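Local coordinates for putative uncharacterized protein (Mycobacterium avium, PDB 2Z6V) that is of unknown function but, as a member of the sulfotransferase family, probably transfers a sulfonate group from PAPS to a still unidentified acceptor, at residues A[179-184]-A[191-196]; A[121-126]-A[246-251]; A[136-141]-A[156-161]; A[78-83]-A[197-202]. All blocks are in the same frame, centred on the assembly; numbering follows the deposited sequence.

From the N terminus, helix 70-96 supplies residues 78-83, the first half of contact 4, and helix 120-126, which follows the first strand of the parallel sheet, then opens contact 2. Contact 3 closes a short loop between 136-141 and helix 156-166, and contact 1 closes another between 179-184 and 191-196. These two lie in series, both nested within the loops of contacts 2 and 4. Residues 197-202 then complete contact 4, and 246-251 complete contact 2, so the two long loops cross. Together the contacts join the sheet, the loops beside it and the N-terminal helices. Contacts 1, 2 and 4 also border the palmitic acid.

Contact 1. Residues A[179-184]-A[191-196]; sequences LPHWED and DMFIHN. With PLM (palmitic acid), chain C.
His181 and Phe193 meet as a T-shaped aromatic pair, joining an irregular loop to the short helix 192-195 in the α/β fold of a sulfotransferase. The loop enters through an inverse gamma turn centred on Pro180. At His181 the CB points toward the helix, and the imidazole presents its face to the edge of the phenyl ring. The planes stand at 72° with centroids 5.6 Å apart, and the nearest approach is 4.3 Å from His181 NE2 to Phe193 CZ. Phe193 contributes by setting CG beside its own backbone N (chi1 -54°), which directs the ring toward His181. The loop side of the pair has another neighbour, since the ring of His137 also meets His181. Past His181 the chain turns Trp182 inward, where its indole packs on Trp138 and Cys158, while Glu183 lies against Tyr124. Across from the loop, Asp191 O takes up the backbone N of both Ile194 and His195 and so holds the turn that carries Phe193. The neighbouring Met192, its chain bent at chi2 and chi3, faces the bound palmitic acid; the fit of its methyl end is doubtful, but Met192 CG lies 3.7 Å from C9 of the palmitic acid.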
# COMPACT_ATOMS: atom_id res chain seq x y z
N LEU A 179 -9.75 -6.70 7.98
CA LEU A 179 -8.90 -6.67 6.79
C LEU A 179 -9.27 -7.69 5.71
O LEU A 179 -8.39 -8.33 5.13
CB LEU A 179 -7.42 -6.85 7.16
CG LEU A 179 -6.62 -5.57 7.46
CD1 LEU A 179 -5.17 -5.93 7.74
CD2 LEU A 179 -6.72 -4.62 6.27
N PRO A 180 -10.57 -7.88 5.44
CA PRO A 180 -10.92 -8.86 4.40
C PRO A 180 -10.55 -8.29 3.02
O PRO A 180 -11.36 -8.33 2.09
CB PRO A 180 -12.43 -9.03 4.57
CG PRO A 180 -12.63 -8.77 6.03
CD PRO A 180 -11.76 -7.56 6.26
N HIS A 181 -9.33 -7.75 2.92
CA HIS A 181 -8.82 -7.15 1.68
C HIS A 181 -9.43 -7.73 0.42
O HIS A 181 -9.20 -8.89 0.09
CB HIS A 181 -7.29 -7.29 1.62
CG HIS A 181 -6.55 -6.06 2.04
ND1 HIS A 181 -6.60 -4.88 1.32
CD2 HIS A 181 -5.75 -5.82 3.10
CE1 HIS A 181 -5.87 -3.97 1.93
NE2 HIS A 181 -5.34 -4.51 3.01
N TRP A 182 -10.21 -6.90 -0.29
CA TRP A 182 -10.86 -7.31 -1.53
C TRP A 182 -12.12 -6.52 -1.85
O TRP A 182 -12.27 -5.97 -2.94
CB TRP A 182 -11.23 -8.79 -1.48
CG TRP A 182 -10.73 -9.59 -2.64
CD1 TRP A 182 -10.93 -10.92 -2.85
CD2 TRP A 182 -9.96 -9.12 -3.74
NE1 TRP A 182 -10.33 -11.31 -4.02
CE2 TRP A 182 -9.73 -10.23 -4.59
CE3 TRP A 182 -9.43 -7.88 -4.10
CZ2 TRP A 182 -9.00 -10.12 -5.77
CZ3 TRP A 182 -8.71 -7.78 -5.28
CH2 TRP A 182 -8.50 -8.90 -6.09
N GLU A 183 -13.04 -6.47 -0.88
CA GLU A 183 -14.31 -5.78 -1.06
C GLU A 183 -15.07 -6.63 -2.08
O GLU A 183 -15.11 -7.86 -1.96
CB GLU A 183 -14.10 -4.36 -1.61
CG GLU A 183 -14.63 -3.22 -0.73
CD GLU A 183 -16.12 -2.98 -0.88
OE1 GLU A 183 -16.58 -2.80 -2.02
OE2 GLU A 183 -16.83 -2.96 0.15
N ASP A 184 -15.64 -5.99 -3.09
CA ASP A 184 -16.35 -6.72 -4.12
C ASP A 184 -15.39 -7.71 -4.76
O ASP A 184 -14.22 -7.81 -4.36
CB ASP A 184 -16.90 -5.76 -5.18
CG ASP A 184 -18.33 -5.32 -4.89
OD1 ASP A 184 -18.59 -4.80 -3.78
OD2 ASP A 184 -19.19 -5.49 -5.78
N ASP A 191 0.29 -0.52 -3.87
CA ASP A 191 1.48 -1.00 -4.53
C ASP A 191 2.39 -1.62 -3.48
O ASP A 191 3.40 -2.25 -3.80
CB ASP A 191 2.21 0.14 -5.25
CG ASP A 191 1.36 0.79 -6.32
OD1 ASP A 191 0.57 0.07 -6.97
OD2 ASP A 191 1.50 2.02 -6.54
N MET A 192 2.01 -1.43 -2.22
CA MET A 192 2.76 -1.97 -1.10
C MET A 192 2.94 -3.47 -1.26
O MET A 192 3.99 -4.01 -0.93
CB MET A 192 2.02 -1.68 0.21
CG MET A 192 2.73 -2.16 1.47
SD MET A 192 4.40 -1.49 1.63
CE MET A 192 4.10 0.11 2.25
N PHE A 193 1.92 -4.13 -1.80
CA PHE A 193 1.98 -5.57 -1.98
C PHE A 193 2.75 -6.04 -3.20
O PHE A 193 2.74 -7.23 -3.52
CB PHE A 193 0.57 -6.15 -1.93
CG PHE A 193 -0.15 -5.75 -0.68
CD1 PHE A 193 0.32 -6.18 0.55
CD2 PHE A 193 -1.21 -4.85 -0.73
CE1 PHE A 193 -0.24 -5.69 1.73
CE2 PHE A 193 -1.78 -4.36 0.43
CZ PHE A 193 -1.30 -4.78 1.67
N ILE A 194 3.39 -5.10 -3.89
CA ILE A 194 4.27 -5.42 -5.00
C ILE A 194 5.63 -5.14 -4.38
O ILE A 194 6.54 -5.97 -4.43
CB ILE A 194 4.08 -4.48 -6.21
CG1 ILE A 194 2.94 -4.98 -7.10
CG2 ILE A 194 5.37 -4.42 -7.04
CD1 ILE A 194 2.64 -4.05 -8.24
N HIS A 195 5.73 -3.98 -3.73
CA HIS A 195 6.95 -3.54 -3.06
C HIS A 195 7.49 -4.48 -1.98
O HIS A 195 8.69 -4.71 -1.90
CB HIS A 195 6.72 -2.15 -2.44
CG HIS A 195 6.65 -1.03 -3.44
ND1 HIS A 195 6.91 0.28 -3.11
CD2 HIS A 195 6.34 -1.03 -4.76
CE1 HIS A 195 6.75 1.05 -4.17
NE2 HIS A 195 6.40 0.28 -5.19
N ASN A 196 6.62 -5.02 -1.14
CA ASN A 196 7.08 -5.91 -0.09
C ASN A 196 7.78 -7.14 -0.67
O ASN A 196 8.51 -7.85 0.03
CB ASN A 196 5.92 -6.32 0.83
CG ASN A 196 4.95 -7.26 0.16
OD1 ASN A 196 4.97 -7.43 -1.07
ND2 ASN A 196 4.07 -7.87 0.95
C1 PLM C . 4.36 0.20 9.46
O1 PLM C . 5.23 0.66 10.24
O2 PLM C . 4.40 -0.92 8.91
C2 PLM C . 3.15 1.08 9.15
C3 PLM C . 3.57 2.49 8.76
C4 PLM C . 2.39 3.36 8.32
C5 PLM C . 1.69 2.77 7.09
C6 PLM C . 0.73 1.64 7.47
C7 PLM C . 0.29 0.88 6.22
C8 PLM C . 1.43 -0.00 5.70
C9 PLM C . 1.47 0.03 4.17
CA PLM C . 0.10 -0.28 3.57
CB PLM C . 0.00 0.22 2.12
CC PLM C . 0.31 1.72 2.07
CD PLM C . 1.82 1.97 2.11
CE PLM C . 2.17 3.38 2.58
CF PLM C . 1.74 3.57 4.03
CG PLM C . 2.20 4.92 4.59

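Contact 2. Residues A[121-126]-A[246-251]; sequences VISYLL and SLKMPS. With PLM (palmitic acid), chain C.
Lys248 reaches from the end of strand 244-248 toward Ser123 on helix 120-126, whose hydroxyl lies alongside the outer part of the lysine chain. The lysine starts out extended, with CG opposite its backbone N (chi1 178°), then bends at chi3 (77°), which carries the amine over to the hydroxyl. Lys248 NZ gives Ser123 OG a weak hydrogen bond of 2.9 Å, and the methylene groups run past the same oxygen, Lys248 CD lying 3.3 Å from Ser123 OG. The stronger partner of the amine is Thr119 OG1, just before the helix, and a bound sulfate lies about 4 Å from the lysine side chain. This placement, beside the loop that joins the first strand to helix 120-126, is consistent with the P-loop-like phosphosulfate-binding site of sulfotransferases. Two residues back along the strand, Ser246 CB also points toward the helix, and its OG lies against the Leu126 side chain, 3.3 Å from CD1. A water links the elements a second time, donating to Ser123 O at 3.0 Å and hydrogen-bonding to Ser246 OG at 2.7 Å. Beyond the strand, Met249 and Pro250 border the palmitic acid, whose exact placement is doubtful.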
# COMPACT_ATOMS: atom_id res chain seq x y z
N VAL A 121 -12.60 5.51 -1.35
CA VAL A 121 -13.59 5.85 -2.38
C VAL A 121 -13.03 6.15 -3.77
O VAL A 121 -13.51 5.60 -4.77
CB VAL A 121 -14.48 7.06 -1.97
CG1 VAL A 121 -15.32 7.50 -3.15
CG2 VAL A 121 -15.39 6.68 -0.82
N ILE A 122 -12.05 7.03 -3.85
CA ILE A 122 -11.49 7.37 -5.15
C ILE A 122 -10.87 6.18 -5.86
O ILE A 122 -11.01 6.06 -7.08
CB ILE A 122 -10.43 8.49 -5.08
CG1 ILE A 122 -10.13 8.97 -6.51
CG2 ILE A 122 -9.14 7.96 -4.43
CD1 ILE A 122 -8.95 9.87 -6.61
N SER A 123 -10.19 5.31 -5.12
CA SER A 123 -9.58 4.14 -5.74
C SER A 123 -10.64 3.34 -6.47
O SER A 123 -10.41 2.92 -7.60
CB SER A 123 -8.91 3.22 -4.70
OG SER A 123 -7.65 3.72 -4.28
N TYR A 124 -11.79 3.13 -5.83
CA TYR A 124 -12.88 2.38 -6.44
C TYR A 124 -13.56 3.12 -7.58
O TYR A 124 -13.99 2.50 -8.55
CB TYR A 124 -13.94 1.98 -5.40
CG TYR A 124 -13.50 0.85 -4.49
CD1 TYR A 124 -12.68 1.10 -3.39
CD2 TYR A 124 -13.84 -0.47 -4.78
CE1 TYR A 124 -12.21 0.06 -2.60
CE2 TYR A 124 -13.38 -1.53 -3.99
CZ TYR A 124 -12.56 -1.25 -2.91
OH TYR A 124 -12.04 -2.28 -2.15
N LEU A 125 -13.68 4.44 -7.46
CA LEU A 125 -14.32 5.20 -8.53
C LEU A 125 -13.49 5.19 -9.82
O LEU A 125 -14.04 5.09 -10.92
CB LEU A 125 -14.58 6.64 -8.07
CG LEU A 125 -15.68 6.74 -7.01
CD1 LEU A 125 -15.94 8.20 -6.66
CD2 LEU A 125 -16.95 6.07 -7.53
N LEU A 126 -12.17 5.30 -9.68
CA LEU A 126 -11.29 5.29 -10.84
C LEU A 126 -11.33 3.91 -11.48
O LEU A 126 -11.10 3.77 -12.68
CB LEU A 126 -9.85 5.61 -10.43
CG LEU A 126 -9.55 7.02 -9.91
CD1 LEU A 126 -8.13 7.08 -9.37
CD2 LEU A 126 -9.75 8.03 -11.03
N SER A 246 -3.96 3.14 -12.60
CA SER A 246 -4.44 3.93 -11.48
C SER A 246 -3.81 3.23 -10.29
O SER A 246 -4.14 2.09 -9.99
CB SER A 246 -5.96 3.87 -11.38
OG SER A 246 -6.38 4.42 -10.14
N LEU A 247 -2.88 3.90 -9.61
CA LEU A 247 -2.19 3.28 -8.49
C LEU A 247 -2.32 4.07 -7.21
O LEU A 247 -2.63 5.26 -7.24
CB LEU A 247 -0.72 3.11 -8.83
CG LEU A 247 -0.48 2.43 -10.18
CD1 LEU A 247 0.97 2.62 -10.62
CD2 LEU A 247 -0.83 0.97 -10.05
N LYS A 248 -2.06 3.39 -6.10
CA LYS A 248 -2.12 3.99 -4.78
C LYS A 248 -1.18 3.33 -3.77
O LYS A 248 -0.94 2.13 -3.82
CB LYS A 248 -3.55 3.94 -4.22
CG LYS A 248 -3.67 4.52 -2.82
CD LYS A 248 -5.11 4.72 -2.37
CE LYS A 248 -5.78 3.42 -1.96
NZ LYS A 248 -7.15 3.65 -1.40
N MET A 249 -0.66 4.15 -2.87
CA MET A 249 0.21 3.74 -1.77
C MET A 249 0.67 5.00 -1.07
O MET A 249 1.40 5.81 -1.64
CB MET A 249 1.44 2.96 -2.26
CG MET A 249 2.32 2.54 -1.09
SD MET A 249 3.73 1.50 -1.49
CE MET A 249 5.05 2.70 -1.62
N PRO A 250 0.25 5.18 0.19
CA PRO A 250 0.64 6.37 0.96
C PRO A 250 2.13 6.68 0.96
O PRO A 250 2.53 7.79 0.62
CB PRO A 250 0.10 6.06 2.36
CG PRO A 250 -1.16 5.30 2.07
CD PRO A 250 -0.75 4.38 0.92
N SER A 251 2.97 5.70 1.31
CA SER A 251 4.41 5.93 1.36
C SER A 251 5.08 6.26 0.02
O SER A 251 6.30 6.40 -0.04
CB SER A 251 5.15 4.75 2.03
OG SER A 251 4.84 3.52 1.41
C1 PLM C . 4.36 0.20 9.46
O1 PLM C . 5.23 0.66 10.24
O2 PLM C . 4.40 -0.92 8.91
C2 PLM C . 3.15 1.08 9.15
C3 PLM C . 3.57 2.49 8.76
C4 PLM C . 2.39 3.36 8.32
C5 PLM C . 1.69 2.77 7.09
C6 PLM C . 0.73 1.64 7.47
C7 PLM C . 0.29 0.88 6.22
C8 PLM C . 1.43 -0.00 5.70
C9 PLM C . 1.47 0.03 4.17
CA PLM C . 0.10 -0.28 3.57
CB PLM C . 0.00 0.22 2.12
CC PLM C . 0.31 1.72 2.07
CD PLM C . 1.82 1.97 2.11
CE PLM C . 2.17 3.38 2.58
CF PLM C . 1.74 3.57 4.03
CG PLM C . 2.20 4.92 4.59
O HOH W 1 -7.81 2.50 -8.94

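Contact 3. Residues A[136-141]-A[156-161]; sequences LHWQCV and PRCLAL
The indole of Trp138 lies against the first turn of helix 156-166, touching Cys158 with one face and Arg157 with its outer edge. Cys158 CB sits over the five-membered ring, 3.7 Å from the centroid and only 10° off the normal, a CH-pi contact. With SG opposite the backbone N (chi1 180°), the thiol lies obliquely above the rim of that ring, Cys158 SG being 3.6 Å from Trp138 CD1. Arg157 approaches differently: it offers the face of its guanidinium to the benzene edge of the indole, so that Trp138 CH2 and Arg157 NH2 come within 3.5 Å while the two planes stand 58° apart. One helical turn further on, Leu161 CD2 touches Val141 CG1 at 4.2 Å.

Several neighbours fix these groups. On the face of the indole opposite Cys158, Gln139 CG lies over the centre, 3.9 Å above the ring plane, so the tryptophan is sandwiched. The Gln139 amide is tied back in turn, its OE1 accepting an almost straight bond of 3.0 Å from Leu136 N. The indole N-H is satisfied by Leu152 O. Arg157 is held through a salt bridge from NE to Asp155 and a hydrogen bond from NH1 to Pro145 O, both in the connecting loop. In the α/β sulfotransferase fold, a tryptophan from the 3-10 turn 137-140, which follows the edge strand 132-134 of the parallel sheet, thus packs on the N-terminal turns of the next helix, with a Cys sulfur-aromatic contact toward the ring's rim beside the CH-pi contact of CB.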
# COMPACT_ATOMS: atom_id res chain seq x y z
N LEU A 136 -5.28 -5.14 -8.57
CA LEU A 136 -6.23 -5.85 -7.73
C LEU A 136 -5.48 -6.73 -6.75
O LEU A 136 -4.41 -7.24 -7.06
CB LEU A 136 -7.16 -6.68 -8.61
CG LEU A 136 -7.74 -5.86 -9.76
CD1 LEU A 136 -8.68 -6.72 -10.58
CD2 LEU A 136 -8.46 -4.62 -9.22
N HIS A 137 -6.04 -6.89 -5.56
CA HIS A 137 -5.39 -7.69 -4.53
C HIS A 137 -4.98 -9.10 -4.96
O HIS A 137 -3.90 -9.57 -4.58
CB HIS A 137 -6.26 -7.78 -3.28
CG HIS A 137 -5.60 -8.51 -2.16
ND1 HIS A 137 -4.43 -8.06 -1.57
CD2 HIS A 137 -5.88 -9.70 -1.57
CE1 HIS A 137 -4.02 -8.95 -0.68
NE2 HIS A 137 -4.88 -9.95 -0.66
N TRP A 138 -5.81 -9.79 -5.75
CA TRP A 138 -5.43 -11.14 -6.15
C TRP A 138 -4.19 -11.15 -7.02
O TRP A 138 -3.49 -12.17 -7.09
CB TRP A 138 -6.58 -11.87 -6.85
CG TRP A 138 -6.86 -11.51 -8.29
CD1 TRP A 138 -7.76 -10.57 -8.75
CD2 TRP A 138 -6.32 -12.14 -9.45
NE1 TRP A 138 -7.80 -10.60 -10.12
CE2 TRP A 138 -6.93 -11.55 -10.58
CE3 TRP A 138 -5.37 -13.15 -9.65
CZ2 TRP A 138 -6.63 -11.95 -11.89
CZ3 TRP A 138 -5.06 -13.55 -10.96
CH2 TRP A 138 -5.70 -12.94 -12.06
N GLN A 139 -3.89 -10.03 -7.67
CA GLN A 139 -2.70 -9.94 -8.51
C GLN A 139 -1.45 -9.75 -7.67
O GLN A 139 -0.33 -9.78 -8.17
CB GLN A 139 -2.85 -8.81 -9.53
CG GLN A 139 -4.04 -8.99 -10.44
CD GLN A 139 -4.26 -7.82 -11.34
OE1 GLN A 139 -4.18 -6.66 -10.91
NE2 GLN A 139 -4.55 -8.09 -12.62
N CYS A 140 -1.65 -9.56 -6.37
CA CYS A 140 -0.54 -9.40 -5.45
C CYS A 140 -0.34 -10.70 -4.66
O CYS A 140 0.52 -10.79 -3.79
CB CYS A 140 -0.78 -8.23 -4.52
SG CYS A 140 -0.66 -6.64 -5.38
N VAL A 141 -1.15 -11.70 -4.99
CA VAL A 141 -1.07 -13.01 -4.36
C VAL A 141 -0.62 -14.02 -5.42
O VAL A 141 0.32 -14.78 -5.21
CB VAL A 141 -2.44 -13.44 -3.77
CG1 VAL A 141 -2.38 -14.89 -3.28
CG2 VAL A 141 -2.79 -12.52 -2.61
N PRO A 156 -10.28 -17.77 -11.92
CA PRO A 156 -10.33 -18.78 -10.85
C PRO A 156 -9.44 -18.47 -9.64
O PRO A 156 -9.77 -18.85 -8.52
CB PRO A 156 -9.91 -20.06 -11.57
CG PRO A 156 -10.49 -19.85 -12.95
CD PRO A 156 -10.12 -18.42 -13.24
N ARG A 157 -8.32 -17.80 -9.86
CA ARG A 157 -7.44 -17.48 -8.74
C ARG A 157 -8.10 -16.41 -7.90
O ARG A 157 -7.97 -16.39 -6.68
CB ARG A 157 -6.07 -17.01 -9.25
CG ARG A 157 -5.26 -18.15 -9.86
CD ARG A 157 -4.19 -17.64 -10.80
NE ARG A 157 -4.75 -16.96 -11.96
CZ ARG A 157 -4.02 -16.34 -12.88
NH1 ARG A 157 -2.71 -16.33 -12.77
NH2 ARG A 157 -4.61 -15.74 -13.91
N CYS A 158 -8.84 -15.52 -8.56
CA CYS A 158 -9.56 -14.48 -7.85
C CYS A 158 -10.75 -15.12 -7.12
O CYS A 158 -10.99 -14.85 -5.95
CB CYS A 158 -10.06 -13.43 -8.82
SG CYS A 158 -10.96 -12.11 -8.01
N LEU A 159 -11.49 -15.97 -7.82
CA LEU A 159 -12.64 -16.63 -7.21
C LEU A 159 -12.21 -17.50 -6.02
O LEU A 159 -12.86 -17.49 -4.97
CB LEU A 159 -13.38 -17.47 -8.25
CG LEU A 159 -13.97 -16.66 -9.40
CD1 LEU A 159 -14.85 -17.56 -10.26
CD2 LEU A 159 -14.79 -15.48 -8.85
N ALA A 160 -11.12 -18.23 -6.19
CA ALA A 160 -10.61 -19.09 -5.13
C ALA A 160 -10.26 -18.27 -3.90
O ALA A 160 -10.52 -18.69 -2.78
CB ALA A 160 -9.38 -19.85 -5.61
N LEU A 161 -9.68 -17.11 -4.12
CA LEU A 161 -9.29 -16.22 -3.03
C LEU A 161 -10.54 -15.73 -2.30
O LEU A 161 -10.54 -15.57 -1.08
CB LEU A 161 -8.52 -15.04 -3.61
CG LEU A 161 -7.16 -14.73 -3.01
CD1 LEU A 161 -7.34 -14.05 -1.65
CD2 LEU A 161 -6.36 -16.03 -2.89

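Contact 4. Residues A[78-83]-A[197-202]; sequences DDATNA and QDFKGL. With PLM (palmitic acid), chain C.
The ring of Phe199 reaches onto helix 70-96 and meets Ala80 and Ala83, small residues one turn apart. Ala80 CB lies 3.7 Å from Phe199 CE2, and Ala83 CB lies 4.2 Å from Phe199 CZ. The helix lies largely along the rim of the phenyl group, with Ala80 CA in the ring plane. The backbone of Phe199 takes a left-handed helical conformation (phi 50°, psi 43°), and CG sits beside the backbone N, which together bring the far end of the ring to the helix. Leu55 and Ile58 of helix 50-64 also pack on this side chain.

Backbone oxygens of the helix meet carbon atoms of the loop as well. Ala80 O stands at the ring edge, near its plane, 3.3 Å from Phe199 CZ, and Ala83 O lies equally near Gln197 CG. The amide of Gln197 looks to other partners, with OE1 bonded to Tyr229 OH and NE2 to Phe193 O.

Charged groups flank this packing. Asp198 forms a salt bridge to Arg87, further along the same helix, and is also bonded to Ser50, Ser225 and Thr226. A long pairing of 4.0 Å runs from Asp198 OD2 to Lys200 NZ.

At the far end of the loop, the Leu202 side chain borders the palmitic acid, whose exact placement there is doubtful. In this sulfotransferase fold the loop after helix 192-195 thus packs on helix 70-96, with helix 50-64 completing the surroundings of Phe199, and the same loop reaches the bound palmitic acid.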
# COMPACT_ATOMS: atom_id res chain seq x y z
N ASP A 78 6.46 -16.93 6.91
CA ASP A 78 5.62 -17.54 5.89
C ASP A 78 5.21 -16.48 4.86
O ASP A 78 5.19 -16.74 3.66
CB ASP A 78 4.37 -18.16 6.51
CG ASP A 78 3.57 -18.98 5.52
OD1 ASP A 78 4.16 -19.91 4.92
OD2 ASP A 78 2.37 -18.70 5.32
N ASP A 79 4.90 -15.28 5.34
CA ASP A 79 4.51 -14.20 4.45
C ASP A 79 5.70 -13.76 3.59
O ASP A 79 5.55 -13.47 2.40
CB ASP A 79 3.97 -13.01 5.25
CG ASP A 79 2.57 -13.27 5.81
OD1 ASP A 79 1.75 -13.88 5.10
OD2 ASP A 79 2.29 -12.85 6.96
N ALA A 80 6.89 -13.71 4.19
CA ALA A 80 8.09 -13.30 3.48
C ALA A 80 8.39 -14.30 2.37
O ALA A 80 8.76 -13.91 1.26
CB ALA A 80 9.27 -13.23 4.44
N THR A 81 8.21 -15.58 2.68
CA THR A 81 8.46 -16.65 1.72
C THR A 81 7.53 -16.50 0.54
O THR A 81 7.97 -16.51 -0.60
CB THR A 81 8.22 -18.03 2.36
OG1 THR A 81 9.01 -18.14 3.55
CG2 THR A 81 8.62 -19.15 1.39
N ASN A 82 6.24 -16.34 0.82
CA ASN A 82 5.25 -16.17 -0.25
C ASN A 82 5.53 -14.93 -1.09
O ASN A 82 5.39 -14.96 -2.32
CB ASN A 82 3.84 -16.10 0.32
CG ASN A 82 3.38 -17.42 0.90
OD1 ASN A 82 3.71 -18.48 0.38
ND2 ASN A 82 2.60 -17.36 1.98
N ALA A 83 5.94 -13.84 -0.43
CA ALA A 83 6.25 -12.60 -1.12
C ALA A 83 7.43 -12.81 -2.06
O ALA A 83 7.40 -12.40 -3.21
CB ALA A 83 6.56 -11.50 -0.11
N GLN A 197 7.58 -7.37 -1.97
CA GLN A 197 8.22 -8.50 -2.65
C GLN A 197 9.71 -8.21 -2.90
O GLN A 197 10.46 -9.06 -3.38
CB GLN A 197 7.53 -8.80 -3.98
CG GLN A 197 6.15 -9.42 -3.84
CD GLN A 197 5.41 -9.49 -5.17
OE1 GLN A 197 5.97 -9.93 -6.18
NE2 GLN A 197 4.15 -9.06 -5.17
N ASP A 198 10.12 -6.98 -2.59
CA ASP A 198 11.52 -6.61 -2.74
C ASP A 198 12.01 -6.25 -1.34
O ASP A 198 13.11 -5.74 -1.16
CB ASP A 198 11.68 -5.42 -3.69
CG ASP A 198 13.14 -5.09 -3.97
OD1 ASP A 198 13.91 -6.02 -4.33
OD2 ASP A 198 13.52 -3.91 -3.82
N PHE A 199 11.17 -6.55 -0.36
CA PHE A 199 11.46 -6.29 1.04
C PHE A 199 11.95 -4.88 1.36
O PHE A 199 12.87 -4.67 2.14
CB PHE A 199 12.42 -7.36 1.56
CG PHE A 199 11.86 -8.75 1.44
CD1 PHE A 199 12.12 -9.53 0.31
CD2 PHE A 199 10.97 -9.23 2.39
CE1 PHE A 199 11.51 -10.76 0.15
CE2 PHE A 199 10.34 -10.47 2.23
CZ PHE A 199 10.61 -11.24 1.11
N LYS A 200 11.28 -3.92 0.72
CA LYS A 200 11.52 -2.49 0.89
C LYS A 200 10.14 -1.85 0.82
O LYS A 200 9.81 -1.11 -0.12
CB LYS A 200 12.42 -1.95 -0.22
CG LYS A 200 13.83 -2.49 -0.19
CD LYS A 200 14.67 -1.82 -1.26
CE LYS A 200 16.05 -2.40 -1.35
NZ LYS A 200 16.71 -1.88 -2.57
N GLY A 201 9.33 -2.18 1.82
CA GLY A 201 7.97 -1.68 1.92
C GLY A 201 7.66 -1.45 3.39
O GLY A 201 7.98 -2.27 4.25
N LEU A 202 7.03 -0.32 3.67
CA LEU A 202 6.71 0.04 5.03
C LEU A 202 5.79 -0.94 5.76
O LEU A 202 5.70 -0.91 6.98
CB LEU A 202 6.11 1.45 5.04
CG LEU A 202 5.89 2.16 6.37
CD1 LEU A 202 7.19 2.24 7.16
CD2 LEU A 202 5.33 3.56 6.09
C1 PLM C . 4.36 0.20 9.46
O1 PLM C . 5.23 0.66 10.24
O2 PLM C . 4.40 -0.92 8.91
C2 PLM C . 3.15 1.08 9.15
C3 PLM C . 3.57 2.49 8.76
C4 PLM C . 2.39 3.36 8.32
C5 PLM C . 1.69 2.77 7.09
C6 PLM C . 0.73 1.64 7.47
C7 PLM C . 0.29 0.88 6.22
C8 PLM C . 1.43 -0.00 5.70
C9 PLM C . 1.47 0.03 4.17
CA PLM C . 0.10 -0.28 3.57
CB PLM C . 0.00 0.22 2.12
CC PLM C . 0.31 1.72 2.07
CD PLM C . 1.82 1.97 2.11
CE PLM C . 2.17 3.38 2.58
CF PLM C . 1.74 3.57 4.03
CG PLM C . 2.20 4.92 4.59